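Local coordinates for 1H-3-hydroxy-4-oxoquinoline 2,4-dioxygenase (Pseudomonas putida, PDB 3IBT), which catalyses the cofactor-independent cleavage of the 3-hydroxy-4-oxoquinoline ring by dioxygen, releasing carbon monoxide and N-formylanthranilate during oxoquinoline breakdown, at residues 89-102 and 108-121. Residues are numbered along the deposited sequence; the frame is centred on the assembly and turned at random.
Unlike the reference sequence in segment 108-121: Ile118 (reference Val).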
ATOM      1  N   PHE A  89      -2.805  14.129 -10.438  1.00 81.96           N
ATOM      2  CA  PHE A  89      -1.966  13.045  -9.888  1.00 81.69           C
ATOM      3  C   PHE A  89      -2.686  11.708  -9.714  1.00 81.19           C
ATOM      4  O   PHE A  89      -3.912  11.636  -9.671  1.00 81.50           O
ATOM      5  CB  PHE A  89      -1.329  13.448  -8.547  1.00 81.62           C
ATOM      6  CG  PHE A  89      -2.264  13.348  -7.385  1.00 81.88           C
ATOM      7  CD1 PHE A  89      -2.253  12.221  -6.562  1.00 83.16           C
ATOM      8  CD2 PHE A  89      -3.172  14.363  -7.119  1.00 81.42           C
ATOM      9  CE1 PHE A  89      -3.128  12.120  -5.483  1.00 82.57           C
ATOM     10  CE2 PHE A  89      -4.037  14.269  -6.049  1.00 81.69           C
ATOM     11  CZ  PHE A  89      -4.022  13.144  -5.229  1.00 81.84           C
ATOM     12  N   GLN A  90      -1.894  10.653  -9.593  1.00 80.58           N
ATOM     13  CA  GLN A  90      -2.384   9.309  -9.413  1.00 79.25           C
ATOM     14  C   GLN A  90      -1.671   8.758  -8.212  1.00 79.71           C
ATOM     15  O   GLN A  90      -0.729   9.403  -7.715  1.00 79.52           O
ATOM     16  CB  GLN A  90      -2.066   8.516 -10.642  1.00 78.38           C
ATOM     17  CG  GLN A  90      -3.064   8.794 -11.699  1.00 78.13           C
ATOM     18  CD  GLN A  90      -2.432   9.104 -13.018  1.00 79.36           C
ATOM     19  OE1 GLN A  90      -1.460   9.875 -13.093  1.00 82.67           O
ATOM     20  NE2 GLN A  90      -2.975   8.519 -14.086  1.00 78.10           N
HETATM   21  N   MSE A  91      -2.134   7.605  -7.707  1.00 79.94           N
HETATM   22  CA  MSE A  91      -1.441   6.929  -6.616  1.00 80.80           C
HETATM   23  C   MSE A  91      -1.420   5.433  -6.766  1.00 78.57           C
HETATM   24  O   MSE A  91      -2.308   4.851  -7.357  1.00 78.93           O
HETATM   25  CB  MSE A  91      -2.033   7.329  -5.281  1.00 80.20           C
HETATM   26  CG  MSE A  91      -3.485   7.703  -5.363  1.00 83.02           C
HETATM   27 SE   MSE A  91      -4.088   8.333  -3.586  1.00 88.28          SE
HETATM   28  CE  MSE A  91      -2.974   9.961  -3.454  1.00 87.06           C
ATOM     29  N   VAL A  92      -0.382   4.812  -6.240  1.00 77.27           N
ATOM     30  CA  VAL A  92      -0.247   3.388  -6.291  1.00 75.98           C
ATOM     31  C   VAL A  92       0.087   2.998  -4.897  1.00 75.78           C
ATOM     32  O   VAL A  92       1.060   3.474  -4.337  1.00 75.53           O
ATOM     33  CB  VAL A  92       0.919   2.978  -7.215  1.00 76.47           C
ATOM     34  CG1 VAL A  92       1.479   1.600  -6.855  1.00 75.28           C
ATOM     35  CG2 VAL A  92       0.521   3.051  -8.700  1.00 76.58           C
ATOM     36  N   SER A  93      -0.720   2.125  -4.318  1.00 76.32           N
ATOM     37  CA  SER A  93      -0.518   1.760  -2.915  1.00 77.18           C
ATOM     38  C   SER A  93      -0.296   0.274  -2.705  1.00 77.39           C
ATOM     39  O   SER A  93      -0.678  -0.567  -3.530  1.00 77.84           O
ATOM     40  CB  SER A  93      -1.670   2.277  -2.025  1.00 77.17           C
ATOM     41  OG  SER A  93      -2.929   1.764  -2.437  1.00 78.12           O
ATOM     42  N   THR A  94       0.352  -0.038  -1.595  1.00 77.47           N
ATOM     43  CA  THR A  94       0.667  -1.408  -1.244  1.00 77.43           C
ATOM     44  C   THR A  94      -0.161  -1.915  -0.072  1.00 77.20           C
ATOM     45  O   THR A  94      -0.381  -1.190   0.923  1.00 76.69           O
ATOM     46  CB  THR A  94       2.149  -1.513  -0.911  1.00 77.52           C
ATOM     47  OG1 THR A  94       2.828  -1.971  -2.080  1.00 78.75           O
ATOM     48  CG2 THR A  94       2.439  -2.495   0.301  1.00 79.40           C
ATOM     49  N   SER A  95      -0.639  -3.155  -0.194  1.00 76.53           N
ATOM     50  CA  SER A  95      -1.153  -3.846   0.969  1.00 76.18           C
ATOM     51  C   SER A  95      -2.213  -2.981   1.687  1.00 75.07           C
ATOM     52  O   SER A  95      -3.191  -2.581   1.060  1.00 74.66           O
ATOM     53  CB  SER A  95       0.020  -4.184   1.901  1.00 76.15           C
ATOM     54  OG  SER A  95      -0.425  -4.991   2.974  1.00 79.43           O
ATOM     55  N   HIS A  96      -2.017  -2.683   2.973  1.00 73.75           N
ATOM     56  CA  HIS A  96      -3.048  -1.967   3.732  1.00 73.10           C
ATOM     57  C   HIS A  96      -2.945  -0.455   3.587  1.00 72.33           C
ATOM     58  O   HIS A  96      -3.791   0.292   4.111  1.00 71.95           O
ATOM     59  CB  HIS A  96      -3.183  -2.490   5.158  1.00 72.49           C
ATOM     60  CG  HIS A  96      -3.348  -3.970   5.194  1.00 73.77           C
ATOM     61  ND1 HIS A  96      -4.524  -4.595   4.813  1.00 76.33           N
ATOM     62  CD2 HIS A  96      -2.469  -4.963   5.468  1.00 74.87           C
ATOM     63  CE1 HIS A  96      -4.377  -5.908   4.900  1.00 74.64           C
ATOM     64  NE2 HIS A  96      -3.143  -6.161   5.301  1.00 75.26           N
ATOM     65  N   GLY A  97      -1.935  -0.024   2.824  1.00 71.78           N
ATOM     66  CA  GLY A  97      -1.866   1.348   2.321  1.00 70.71           C
ATOM     67  C   GLY A  97      -3.072   1.637   1.435  1.00 70.72           C
ATOM     68  O   GLY A  97      -3.481   2.775   1.290  1.00 70.87           O
ATOM     69  N   CYS A  98      -3.664   0.604   0.857  1.00 69.77           N
ATOM     70  CA  CYS A  98      -4.794   0.775  -0.019  1.00 70.02           C
ATOM     71  C   CYS A  98      -6.042   1.377   0.622  1.00 69.71           C
ATOM     72  O   CYS A  98      -6.686   2.256   0.010  1.00 69.99           O
ATOM     73  CB  CYS A  98      -5.118  -0.567  -0.632  1.00 70.98           C
ATOM     74  SG  CYS A  98      -3.619  -1.287  -1.428  1.00 75.32           S
ATOM     75  N   TRP A  99      -6.401   0.904   1.823  1.00 68.55           N
ATOM     76  CA  TRP A  99      -7.407   1.578   2.639  1.00 67.66           C
ATOM     77  C   TRP A  99      -7.215   3.120   2.572  1.00 68.28           C
ATOM     78  O   TRP A  99      -8.195   3.847   2.385  1.00 68.83           O
ATOM     79  CB  TRP A  99      -7.345   1.147   4.122  1.00 67.18           C
ATOM     80  CG  TRP A  99      -7.539  -0.271   4.377  1.00 65.90           C
ATOM     81  CD1 TRP A  99      -6.574  -1.195   4.682  1.00 64.80           C
ATOM     82  CD2 TRP A  99      -8.789  -0.970   4.354  1.00 65.47           C
ATOM     83  NE1 TRP A  99      -7.151  -2.435   4.823  1.00 66.61           N
ATOM     84  CE2 TRP A  99      -8.505  -2.333   4.616  1.00 64.63           C
ATOM     85  CE3 TRP A  99     -10.118  -0.587   4.085  1.00 64.21           C
ATOM     86  CZ2 TRP A  99      -9.501  -3.314   4.648  1.00 63.80           C
ATOM     87  CZ3 TRP A  99     -11.123  -1.579   4.115  1.00 66.20           C
ATOM     88  CH2 TRP A  99     -10.803  -2.924   4.396  1.00 64.18           C
ATOM     89  N   VAL A 100      -5.980   3.614   2.732  1.00 67.48           N
ATOM     90  CA  VAL A 100      -5.692   5.064   2.573  1.00 67.65           C
ATOM     91  C   VAL A 100      -5.964   5.580   1.128  1.00 67.85           C
ATOM     92  O   VAL A 100      -6.657   6.567   0.918  1.00 67.25           O
ATOM     93  CB  VAL A 100      -4.213   5.393   3.000  1.00 67.46           C
ATOM     94  CG1 VAL A 100      -3.892   6.865   2.845  1.00 66.71           C
ATOM     95  CG2 VAL A 100      -3.919   4.882   4.430  1.00 66.90           C
ATOM     96  N   ASN A 101      -5.405   4.883   0.147  1.00 68.46           N
ATOM     97  CA  ASN A 101      -5.658   5.133  -1.263  1.00 69.57           C
ATOM     98  C   ASN A 101      -7.157   5.336  -1.582  1.00 70.34           C
ATOM     99  O   ASN A 101      -7.560   6.396  -2.103  1.00 70.91           O
ATOM    100  CB  ASN A 101      -5.091   3.959  -2.062  1.00 69.47           C
ATOM    101  CG  ASN A 101      -5.069   4.210  -3.550  1.00 71.16           C
ATOM    102  OD1 ASN A 101      -5.783   5.084  -4.068  1.00 73.37           O
ATOM    103  ND2 ASN A 101      -4.250   3.429  -4.266  1.00 69.81           N
ATOM    104  N   ILE A 102      -7.983   4.341  -1.243  1.00 70.02           N
ATOM    105  CA  ILE A 102      -9.397   4.433  -1.537  1.00 69.85           C
ATOM    106  C   ILE A 102     -10.088   5.556  -0.778  1.00 70.49           C
ATOM    107  O   ILE A 102     -11.029   6.176  -1.281  1.00 70.49           O
ATOM    108  CB  ILE A 102     -10.085   3.084  -1.335  1.00 69.45           C
ATOM    109  CG1 ILE A 102      -9.454   2.100  -2.295  1.00 69.63           C
ATOM    110  CG2 ILE A 102     -11.563   3.144  -1.673  1.00 67.91           C
ATOM    111  CD1 ILE A 102      -9.538   2.529  -3.725  1.00 68.27           C
ATOM    112  N   LEU A 108     -11.463  13.221  -2.237  1.00 73.43           N
ATOM    113  CA  LEU A 108     -11.434  13.967  -3.511  1.00 73.10           C
ATOM    114  C   LEU A 108     -12.434  13.384  -4.518  1.00 73.20           C
ATOM    115  O   LEU A 108     -13.066  12.355  -4.234  1.00 73.00           O
ATOM    116  CB  LEU A 108     -10.043  13.859  -4.103  1.00 72.84           C
ATOM    117  CG  LEU A 108      -8.864  14.699  -3.590  1.00 73.74           C
ATOM    118  CD1 LEU A 108      -8.814  14.934  -2.070  1.00 73.31           C
ATOM    119  CD2 LEU A 108      -7.597  14.014  -4.056  1.00 72.15           C
ATOM    120  N   GLY A 109     -12.572  14.004  -5.696  1.00 73.05           N
ATOM    121  CA  GLY A 109     -13.494  13.462  -6.718  1.00 73.75           C
ATOM    122  C   GLY A 109     -13.235  11.995  -7.142  1.00 73.65           C
ATOM    123  O   GLY A 109     -12.246  11.391  -6.742  1.00 73.35           O
ATOM    124  N   ALA A 110     -14.136  11.408  -7.926  1.00 73.37           N
ATOM    125  CA  ALA A 110     -13.710  10.379  -8.863  1.00 73.71           C
ATOM    126  C   ALA A 110     -13.296  11.166 -10.084  1.00 74.01           C
ATOM    127  O   ALA A 110     -12.224  10.980 -10.637  1.00 74.26           O
ATOM    128  CB  ALA A 110     -14.829   9.463  -9.204  1.00 73.89           C
ATOM    129  N   ALA A 111     -14.171  12.080 -10.484  1.00 74.55           N
ATOM    130  CA  ALA A 111     -13.880  13.059 -11.512  1.00 74.00           C
ATOM    131  C   ALA A 111     -12.440  13.523 -11.379  1.00 73.91           C
ATOM    132  O   ALA A 111     -11.693  13.461 -12.341  1.00 74.11           O
ATOM    133  CB  ALA A 111     -14.843  14.222 -11.392  1.00 73.90           C
ATOM    134  N   ARG A 112     -12.049  13.956 -10.182  1.00 73.85           N
ATOM    135  CA  ARG A 112     -10.677  14.405  -9.906  1.00 73.80           C
ATOM    136  C   ARG A 112      -9.605  13.337 -10.206  1.00 73.78           C
ATOM    137  O   ARG A 112      -8.773  13.479 -11.107  1.00 74.69           O
ATOM    138  CB  ARG A 112     -10.585  14.806  -8.442  1.00 74.25           C
ATOM    139  CG  ARG A 112      -9.385  15.640  -8.070  1.00 74.26           C
ATOM    140  CD  ARG A 112      -9.728  17.121  -8.055  1.00 74.30           C
ATOM    141  NE  ARG A 112      -8.919  17.870  -7.090  1.00 75.72           N
ATOM    142  CZ  ARG A 112      -7.583  17.920  -7.086  1.00 76.76           C
ATOM    143  NH1 ARG A 112      -6.867  17.236  -7.971  1.00 75.45           N
ATOM    144  NH2 ARG A 112      -6.948  18.651  -6.180  1.00 78.99           N
ATOM    145  N   LEU A 113      -9.597  12.252  -9.453  1.00 73.44           N
ATOM    146  CA  LEU A 113      -8.725  11.170  -9.848  1.00 72.13           C
ATOM    147  C   LEU A 113      -9.508   9.926 -10.262  1.00 71.55           C
ATOM    148  O   LEU A 113      -9.993   9.168  -9.417  1.00 71.27           O
ATOM    149  CB  LEU A 113      -7.648  10.902  -8.802  1.00 72.13           C
ATOM    150  CG  LEU A 113      -7.995  10.987  -7.343  1.00 69.72           C
ATOM    151  CD1 LEU A 113      -8.811   9.814  -7.048  1.00 69.75           C
ATOM    152  CD2 LEU A 113      -6.695  10.910  -6.604  1.00 70.25           C
ATOM    153  N   PRO A 114      -9.634   9.733 -11.592  1.00 70.81           N
ATOM    154  CA  PRO A 114     -10.486   8.698 -12.201  1.00 70.17           C
ATOM    155  C   PRO A 114      -9.908   7.275 -12.206  1.00 69.38           C
ATOM    156  O   PRO A 114     -10.562   6.371 -12.722  1.00 69.44           O
ATOM    157  CB  PRO A 114     -10.669   9.211 -13.646  1.00 70.35           C
ATOM    158  CG  PRO A 114      -9.474  10.091 -13.918  1.00 69.71           C
ATOM    159  CD  PRO A 114      -8.918  10.549 -12.599  1.00 70.29           C
ATOM    160  N   LYS A 115      -8.697   7.102 -11.664  1.00 68.62           N
ATOM    161  CA  LYS A 115      -7.952   5.840 -11.679  1.00 67.72           C
ATOM    162  C   LYS A 115      -6.998   5.710 -10.520  1.00 68.17           C
ATOM    163  O   LYS A 115      -6.387   6.687 -10.063  1.00 68.53           O
ATOM    164  CB  LYS A 115      -7.099   5.729 -12.905  1.00 66.38           C
ATOM    165  CG  LYS A 115      -7.845   5.509 -14.148  1.00 67.20           C
ATOM    166  CD  LYS A 115      -6.928   4.922 -15.211  1.00 68.91           C
ATOM    167  CE  LYS A 115      -7.270   5.437 -16.595  1.00 69.86           C
ATOM    168  NZ  LYS A 115      -6.552   4.608 -17.623  1.00 74.65           N
ATOM    169  N   THR A 116      -6.807   4.478 -10.075  1.00 68.97           N
ATOM    170  CA  THR A 116      -5.920   4.245  -8.942  1.00 69.33           C
ATOM    171  C   THR A 116      -5.392   2.801  -8.978  1.00 69.17           C
ATOM    172  O   THR A 116      -5.978   1.942  -9.643  1.00 70.67           O
ATOM    173  CB  THR A 116      -6.673   4.584  -7.650  1.00 69.23           C
ATOM    174  OG1 THR A 116      -5.773   4.615  -6.540  1.00 70.56           O
ATOM    175  CG2 THR A 116      -7.792   3.582  -7.403  1.00 70.22           C
ATOM    176  N   ILE A 117      -4.273   2.519  -8.322  1.00 68.06           N
ATOM    177  CA  ILE A 117      -3.758   1.160  -8.345  1.00 66.33           C
ATOM    178  C   ILE A 117      -3.464   0.751  -6.956  1.00 66.05           C
ATOM    179  O   ILE A 117      -2.999   1.517  -6.139  1.00 66.01           O
ATOM    180  CB  ILE A 117      -2.443   1.076  -9.097  1.00 66.59           C
ATOM    181  CG1 ILE A 117      -2.656   1.467 -10.563  1.00 65.05           C
ATOM    182  CG2 ILE A 117      -1.788  -0.321  -8.907  1.00 65.93           C
ATOM    183  CD1 ILE A 117      -1.498   1.360 -11.382  1.00 62.70           C
ATOM    184  N   ILE A 118      -3.713  -0.501  -6.708  1.00 66.21           N
ATOM    185  CA  ILE A 118      -3.450  -1.117  -5.429  1.00 66.46           C
ATOM    186  C   ILE A 118      -2.666  -2.392  -5.683  1.00 66.15           C
ATOM    187  O   ILE A 118      -2.823  -3.022  -6.725  1.00 66.70           O
ATOM    188  CB  ILE A 118      -4.754  -1.435  -4.739  1.00 66.84           C
ATOM    189  CG1 ILE A 118      -5.729  -2.070  -5.750  1.00 67.05           C
ATOM    190  CG2 ILE A 118      -5.354  -0.161  -4.152  1.00 65.71           C
ATOM    191  CD1 ILE A 118      -7.097  -2.217  -5.229  1.00 70.21           C
ATOM    192  N   ILE A 119      -1.811  -2.761  -4.752  1.00 65.68           N
ATOM    193  CA  ILE A 119      -0.920  -3.874  -4.968  1.00 66.26           C
ATOM    194  C   ILE A 119      -1.032  -4.820  -3.776  1.00 67.38           C
ATOM    195  O   ILE A 119      -0.814  -4.423  -2.637  1.00 68.42           O
ATOM    196  CB  ILE A 119       0.527  -3.401  -5.149  1.00 66.26           C
ATOM    197  CG1 ILE A 119       0.621  -2.484  -6.365  1.00 66.67           C
ATOM    198  CG2 ILE A 119       1.463  -4.572  -5.290  1.00 65.15           C
ATOM    199  CD1 ILE A 119       1.978  -1.940  -6.621  1.00 66.27           C
ATOM    200  N   ASP A 120      -1.392  -6.067  -4.027  1.00 67.70           N
ATOM    201  CA  ASP A 120      -1.308  -7.067  -2.999  1.00 68.54           C
ATOM    202  C   ASP A 120      -2.034  -6.696  -1.733  1.00 68.76           C
ATOM    203  O   ASP A 120      -1.485  -6.801  -0.633  1.00 69.60           O
ATOM    204  CB  ASP A 120       0.126  -7.493  -2.697  1.00 67.93           C
ATOM    205  CG  ASP A 120       0.244  -9.017  -2.675  1.00 70.75           C
ATOM    206  OD1 ASP A 120       0.870  -9.559  -3.611  1.00 70.66           O
ATOM    207  OD2 ASP A 120      -0.362  -9.692  -1.782  1.00 71.22           O
ATOM    208  N   TRP A 121      -3.282  -6.279  -1.931  1.00 68.83           N
ATOM    209  CA  TRP A 121      -4.270  -6.018  -0.905  1.00 67.87           C
ATOM    210  C   TRP A 121      -5.176  -7.241  -0.834  1.00 68.97           C
ATOM    211  O   TRP A 121      -5.791  -7.618  -1.856  1.00 68.75           O
ATOM    212  CB  TRP A 121      -5.138  -4.918  -1.436  1.00 66.91           C
ATOM    213  CG  TRP A 121      -5.911  -4.205  -0.424  1.00 66.73           C
ATOM    214  CD1 TRP A 121      -5.741  -4.245   0.915  1.00 64.33           C
ATOM    215  CD2 TRP A 121      -6.949  -3.271  -0.674  1.00 65.12           C
ATOM    216  NE1 TRP A 121      -6.619  -3.416   1.513  1.00 64.86           N
ATOM    217  CE2 TRP A 121      -7.365  -2.785   0.562  1.00 64.36           C
ATOM    218  CE3 TRP A 121      -7.573  -2.802  -1.840  1.00 68.56           C
ATOM    219  CZ2 TRP A 121      -8.383  -1.831   0.695  1.00 66.18           C
ATOM    220  CZ3 TRP A 121      -8.587  -1.834  -1.720  1.00 67.40           C
ATOM    221  CH2 TRP A 121      -8.973  -1.358  -0.452  1.00 65.89           C
TER
HETATM  222  O   HOH W   1      -2.768  -7.065   1.769  1.00 70.22           O
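Leu108 and Leu113, both in the loop that leads from helix 97-107 into strand 115-119, each offer CD2 to the Phe89 ring, Leu108 at its edge and Leu113 3.7 Å from CZ. Thr116 then turns to helix 97-102: with OG1 anti to its backbone N (chi1 -169°), it donates a hydrogen bond in the carbonyl plane to a lone pair of Asn101 OD1. Amid apolar contacts, the other end of that buried amide donates from ND2 to Ser93 OG at 2.8 Å, so Asn101 links helix to both strands and its rotation is fixed. Ile117 lies alongside Val92, CB against CG2, while its N donates to Met91 O and its O accepts Ser93 N at 3.0 Å. On the face shared with Ser93, Ile118 packs CG2 against Cys98 SG; Ile119 returns to the Val92 face, CD1 against CG1, and its O receives Ser95 N in a nearly straight bond of 2.8 Å. Asp120 is held by Ser213 N and weakly bonded to His244 ND1. Trp121 takes Cys98 CB over one ring face, 3.4 Å from the six-membered centroid, and meets the Trp99 face edge-on, planes at 89°. Replacing Trp121 with alanine removes the indole, which would probably open a gap over Cys98 CB and Ile102. The unit illustrates how a right-handed beta-alpha-beta crossover packs its helix on the strands it connects, functional residues following the strand ends: by analogy with relatives, Ser95 binds substrate and Asp120 probably raises the basicity of His244.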